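Local coordinates for hypothetical protein aq_1956 (Aquifex aeolicus, PDB 2YVT) that is of unknown function but, as a member of the calcineurin-like metallophosphoesterase superfamily, probably hydrolyses phosphoester bonds at a metal site, at residues 6-11 and 215-220; 232-237 and 243-248. One frame throughout, in Å; residues are numbered along the deposited sequence.

Contact 1 (6-11 and 215-220)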
loop_
_atom_site.group_PDB
_atom_site.type_symbol
_atom_site.label_atom_id
_atom_site.label_comp_id
_atom_site.label_asym_id
_atom_site.label_seq_id
_atom_site.Cartn_x
_atom_site.Cartn_y
_atom_site.Cartn_z
ATOM N N ARG A 6 15.002 -0.548 14.487
ATOM C CA ARG A 6 14.665 -0.668 13.075
ATOM C C ARG A 6 13.324 0.030 12.929
ATOM O O ARG A 6 12.267 -0.557 13.178
ATOM C CB ARG A 6 14.576 -2.139 12.671
ATOM C CG ARG A 6 15.901 -2.913 12.767
ATOM C CD ARG A 6 16.911 -2.441 11.724
ATOM N NE ARG A 6 18.157 -3.210 11.747
ATOM C CZ ARG A 6 19.262 -2.848 12.397
ATOM N NH1 ARG A 6 19.298 -1.722 13.105
ATOM N NH2 ARG A 6 20.339 -3.622 12.343
ATOM N N LYS A 7 13.385 1.301 12.554
ATOM C CA LYS A 7 12.236 2.188 12.650
ATOM C C LYS A 7 11.551 2.344 11.299
ATOM O O LYS A 7 12.207 2.540 10.279
ATOM C CB LYS A 7 12.654 3.551 13.205
ATOM C CG LYS A 7 13.156 3.512 14.654
ATOM C CD LYS A 7 13.546 4.906 15.149
ATOM C CE LYS A 7 14.294 4.862 16.491
ATOM N NZ LYS A 7 13.421 4.528 17.659
ATOM N N VAL A 8 10.223 2.265 11.312
ATOM C CA VAL A 8 9.426 2.346 10.087
ATOM C C VAL A 8 8.404 3.464 10.225
ATOM O O VAL A 8 7.664 3.508 11.210
ATOM C CB VAL A 8 8.658 1.011 9.814
ATOM C CG1 VAL A 8 7.870 1.094 8.508
ATOM C CG2 VAL A 8 9.614 -0.182 9.791
ATOM N N LEU A 9 8.388 4.381 9.261
ATOM C CA LEU A 9 7.320 5.385 9.171
ATOM C C LEU A 9 6.409 4.940 8.037
ATOM O O LEU A 9 6.876 4.768 6.913
ATOM C CB LEU A 9 7.891 6.781 8.877
ATOM C CG LEU A 9 6.979 8.025 8.988
ATOM C CD1 LEU A 9 7.838 9.280 8.819
ATOM C CD2 LEU A 9 5.824 8.066 8.001
ATOM N N ALA A 10 5.121 4.762 8.324
ATOM C CA ALA A 10 4.166 4.318 7.298
ATOM C C ALA A 10 3.015 5.292 7.131
ATOM O O ALA A 10 2.484 5.812 8.113
ATOM C CB ALA A 10 3.631 2.921 7.630
ATOM N N ILE A 11 2.638 5.525 5.875
ATOM C CA ILE A 11 1.418 6.261 5.540
ATOM C C ILE A 11 0.578 5.447 4.555
ATOM O O ILE A 11 1.069 4.496 3.932
ATOM C CB ILE A 11 1.718 7.668 4.939
ATOM C CG1 ILE A 11 2.409 7.554 3.567
ATOM C CG2 ILE A 11 2.522 8.508 5.930
ATOM C CD1 ILE A 11 2.524 8.894 2.830
ATOM N N VAL A 215 4.570 -8.778 11.066
ATOM C CA VAL A 215 3.887 -7.489 10.994
ATOM C C VAL A 215 3.213 -7.377 9.631
ATOM O O VAL A 215 3.748 -7.839 8.613
ATOM C CB VAL A 215 4.880 -6.308 11.175
ATOM C CG1 VAL A 215 4.180 -4.951 11.033
ATOM C CG2 VAL A 215 5.604 -6.401 12.519
ATOM N N ALA A 216 2.023 -6.794 9.623
ATOM C CA ALA A 216 1.365 -6.429 8.377
ATOM C C ALA A 216 1.005 -4.949 8.425
ATOM O O ALA A 216 0.391 -4.488 9.385
ATOM C CB ALA A 216 0.122 -7.289 8.142
ATOM N N ILE A 217 1.416 -4.211 7.399
ATOM C CA ILE A 217 1.078 -2.792 7.272
ATOM C C ILE A 217 0.024 -2.690 6.173
ATOM O O ILE A 217 0.209 -3.225 5.091
ATOM C CB ILE A 217 2.323 -1.943 6.928
ATOM C CG1 ILE A 217 3.375 -2.064 8.044
ATOM C CG2 ILE A 217 1.921 -0.484 6.684
ATOM C CD1 ILE A 217 4.756 -1.535 7.678
ATOM N N VAL A 218 -1.098 -2.040 6.469
ATOM C CA VAL A 218 -2.267 -2.105 5.584
ATOM C C VAL A 218 -2.890 -0.730 5.339
ATOM O O VAL A 218 -2.636 0.210 6.094
ATOM C CB VAL A 218 -3.331 -3.122 6.109
ATOM C CG1 VAL A 218 -2.751 -4.570 6.132
ATOM C CG2 VAL A 218 -3.834 -2.715 7.492
ATOM N N GLY A 219 -3.711 -0.624 4.293
ATOM C CA GLY A 219 -4.255 0.666 3.859
ATOM C C GLY A 219 -5.769 0.717 3.706
ATOM O O GLY A 219 -6.513 0.337 4.615
ATOM N N HIS A 220 -6.227 1.187 2.545
ATOM C CA HIS A 220 -7.661 1.317 2.256
ATOM C C HIS A 220 -8.353 2.045 3.422
ATOM O O HIS A 220 -7.857 3.085 3.870
ATOM C CB HIS A 220 -8.272 -0.061 1.917
ATOM C CG HIS A 220 -9.624 -0.005 1.270
ATOM N ND1 HIS A 220 -10.107 1.101 0.600
ATOM C CD2 HIS A 220 -10.586 -0.952 1.169
ATOM C CE1 HIS A 220 -11.314 0.833 0.125
ATOM N NE2 HIS A 220 -11.623 -0.411 0.450
#
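The CA atoms of A10 and I217 face each other at 7.8 Å, where strand 7-12 and strand 215-218 pass in the same general direction on the two layers of the beta-sandwich of the metallophosphoesterase fold. The strands belong to different sheets: strand 7-12 lies between 35-39 and 243-248, and strand 215-218 between 175-180 and 231-235. No hydrogen bond joins the two segments, and the interface between them is small, 99 Å² summed over both sides. It consists entirely of apolar side chains pointing inwards between the sheets.

I217 carries the contact on one side and divides its two branches between two residues of the facing strand. With chi1 at -61°, CG1 lies anti to the carbonyl carbon and CG2 anti to the backbone N; CG2 meets the methyl CB of A10 at 3.9 Å. The other branch, CG1 to CD1, is extended (chi2 167°) and reaches back towards V8. On the opposite strand V8 and A10 are two residues apart and so project from the same face, while L9 and I11 turn to the other face and pack on helix 21-31. V37 of strand 35-39 touches both V8 and A10. Beyond the strand, the backbone O of H220 accepts a hydrogen bond from K12 NZ, just past the end of 6-11. The looser of the two apolar touches is V8 CG1 against I217 CD1, at 4.2 Å.

Contact 2 (232-237 and 243-248)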
loop_
_atom_site.group_PDB
_atom_site.type_symbol
_atom_site.label_atom_id
_atom_site.label_comp_id
_atom_site.label_asym_id
_atom_site.label_seq_id
_atom_site.Cartn_x
_atom_site.Cartn_y
_atom_site.Cartn_z
ATOM N N ILE A 232 0.943 -8.724 14.109
ATOM C CA ILE A 232 0.602 -7.341 14.452
ATOM C C ILE A 232 0.237 -6.622 13.163
ATOM O O ILE A 232 1.076 -6.485 12.262
ATOM C CB ILE A 232 1.769 -6.577 15.118
ATOM C CG1 ILE A 232 2.215 -7.272 16.409
ATOM C CG2 ILE A 232 1.382 -5.103 15.373
ATOM C CD1 ILE A 232 3.501 -6.735 16.951
ATOM N N VAL A 233 -1.016 -6.186 13.074
ATOM C CA VAL A 233 -1.505 -5.483 11.896
ATOM C C VAL A 233 -1.625 -3.998 12.224
ATOM O O VAL A 233 -2.230 -3.621 13.237
ATOM C CB VAL A 233 -2.854 -6.052 11.409
ATOM C CG1 VAL A 233 -3.326 -5.329 10.147
ATOM C CG2 VAL A 233 -2.729 -7.564 11.151
ATOM N N VAL A 234 -1.027 -3.167 11.373
ATOM C CA VAL A 234 -1.007 -1.724 11.586
ATOM C C VAL A 234 -1.616 -1.021 10.383
ATOM O O VAL A 234 -1.116 -1.155 9.262
ATOM C CB VAL A 234 0.443 -1.203 11.793
ATOM C CG1 VAL A 234 0.448 0.303 12.038
ATOM C CG2 VAL A 234 1.114 -1.928 12.959
ATOM N N ASN A 235 -2.693 -0.282 10.626
ATOM C CA ASN A 235 -3.254 0.608 9.616
ATOM C C ASN A 235 -2.987 2.042 10.076
ATOM O O ASN A 235 -3.535 2.481 11.090
ATOM C CB ASN A 235 -4.746 0.360 9.408
ATOM C CG ASN A 235 -5.246 0.960 8.115
ATOM O OD1 ASN A 235 -4.756 2.010 7.684
ATOM N ND2 ASN A 235 -6.216 0.300 7.481
ATOM N N PRO A 236 -2.115 2.760 9.358
ATOM C CA PRO A 236 -1.693 4.094 9.827
ATOM C C PRO A 236 -2.805 5.134 9.955
ATOM O O PRO A 236 -2.612 6.134 10.632
ATOM C CB PRO A 236 -0.695 4.551 8.754
ATOM C CG PRO A 236 -0.288 3.310 8.030
ATOM C CD PRO A 236 -1.443 2.367 8.104
ATOM N N GLY A 237 -3.950 4.905 9.312
ATOM C CA GLY A 237 -4.990 5.932 9.225
ATOM C C GLY A 237 -4.705 6.849 8.053
ATOM O O GLY A 237 -3.691 6.689 7.354
ATOM N N ARG A 243 -2.337 11.813 9.385
ATOM C CA ARG A 243 -1.992 10.644 10.175
ATOM C C ARG A 243 -0.877 9.806 9.553
ATOM O O ARG A 243 -0.716 9.754 8.326
ATOM C CB ARG A 243 -3.242 9.807 10.475
ATOM C CG ARG A 243 -4.141 10.518 11.512
ATOM C CD ARG A 243 -5.343 9.731 11.995
ATOM N NE ARG A 243 -5.777 10.207 13.318
ATOM C CZ ARG A 243 -6.682 11.162 13.545
ATOM N NH1 ARG A 243 -6.971 11.501 14.795
ATOM N NH2 ARG A 243 -7.311 11.782 12.548
ATOM N N TYR A 244 -0.096 9.182 10.428
ATOM C CA TYR A 244 0.929 8.230 10.030
ATOM C C TYR A 244 1.162 7.249 11.176
ATOM O O TYR A 244 0.689 7.466 12.297
ATOM C CB TYR A 244 2.226 8.955 9.652
ATOM C CG TYR A 244 2.872 9.712 10.791
ATOM C CD1 TYR A 244 3.856 9.114 11.582
ATOM C CD2 TYR A 244 2.510 11.038 11.069
ATOM C CE1 TYR A 244 4.453 9.807 12.632
ATOM C CE2 TYR A 244 3.098 11.734 12.118
ATOM C CZ TYR A 244 4.073 11.114 12.889
ATOM O OH TYR A 244 4.666 11.793 13.937
ATOM N N ALA A 245 1.870 6.160 10.893
ATOM C CA ALA A 245 2.273 5.231 11.950
ATOM C C ALA A 245 3.786 5.207 12.055
ATOM O O ALA A 245 4.484 5.393 11.060
ATOM C CB ALA A 245 1.755 3.837 11.671
ATOM N N PHE A 246 4.285 4.977 13.268
ATOM C CA PHE A 246 5.713 4.851 13.485
ATOM C C PHE A 246 5.971 3.567 14.263
ATOM O O PHE A 246 5.442 3.381 15.363
ATOM C CB PHE A 246 6.265 6.083 14.218
ATOM C CG PHE A 246 7.734 6.296 14.004
ATOM C CD1 PHE A 246 8.199 6.994 12.892
ATOM C CD2 PHE A 246 8.655 5.785 14.907
ATOM C CE1 PHE A 246 9.568 7.182 12.688
ATOM C CE2 PHE A 246 10.032 5.972 14.712
ATOM C CZ PHE A 246 10.482 6.668 13.603
ATOM N N LEU A 247 6.764 2.676 13.671
ATOM C CA LEU A 247 6.989 1.342 14.208
ATOM C C LEU A 247 8.463 1.177 14.553
ATOM O O LEU A 247 9.330 1.602 13.800
ATOM C CB LEU A 247 6.583 0.263 13.188
ATOM C CG LEU A 247 5.182 0.164 12.559
ATOM C CD1 LEU A 247 4.901 1.244 11.519
ATOM C CD2 LEU A 247 5.019 -1.202 11.919
ATOM N N ASP A 248 8.737 0.576 15.705
ATOM C CA ASP A 248 10.072 0.107 16.013
ATOM C C ASP A 248 10.017 -1.420 16.031
ATOM O O ASP A 248 9.449 -2.016 16.945
ATOM C CB ASP A 248 10.548 0.659 17.363
ATOM C CG ASP A 248 11.995 0.308 17.657
ATOM O OD1 ASP A 248 12.460 -0.742 17.171
ATOM O OD2 ASP A 248 12.679 1.092 18.365
HETATM O O HOH W 1 -1.255 7.726 6.575
#
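A245 offers its methyl group as the central bump, and V234 and P236 form the shallow hollow that receives it. Its CB lies 3.8 Å from V234 CG1 and 3.9 Å from P236 CB, while the P236 CB also rests 3.7 Å from the A245 backbone N. V234 holds CG1 anti to its own N (chi1 -179°), which aims that methyl at A245 and leaves CG2 for L247. There the two side chains lie alongside one another, pointing opposite ways, with V234 CG2 4.1 Å from L247 CD2. At the other end, R243 CB sits 3.7 Å from P236 O and close to the G237 carbonyl carbon; the arginine chain then leads away, and its NH2 forms a salt bridge with E241. One water bridges G237 O and R243 O, the latter at 2.7 Å, in place of any direct hydrogen bond.

The touching parts run antiparallel, 164° apart, in different sheets of the sandwich, joined by apolar side chains, contacts with the backbone and this one water. P236 also touches A10 of strand 7-12, and V234 reaches I254 of strand 253-258, while Y244 and F246, on the outer face of strand 243-248, pack on helix 21-31.

Overall arrangement
Contacts 1 and 2 are both buried, their centres 5 Å apart, and both span the interface between the two sheets. They use neighbouring strands in each layer: 7-12 beside 243-248 in one, 215-218 beside 231-235 in the other. The pairs are stitched within the sheets by backbone bonds, probably V8 N to L247 O (2.7 Å) and A216 O to V234 N (2.8 Å). Contact 1 lies nearer the centre of the chain and is purely apolar and sparse. Contact 2 buries more surface, 257 Å², and mixes apolar packing with a bridging water and the partly exposed R243.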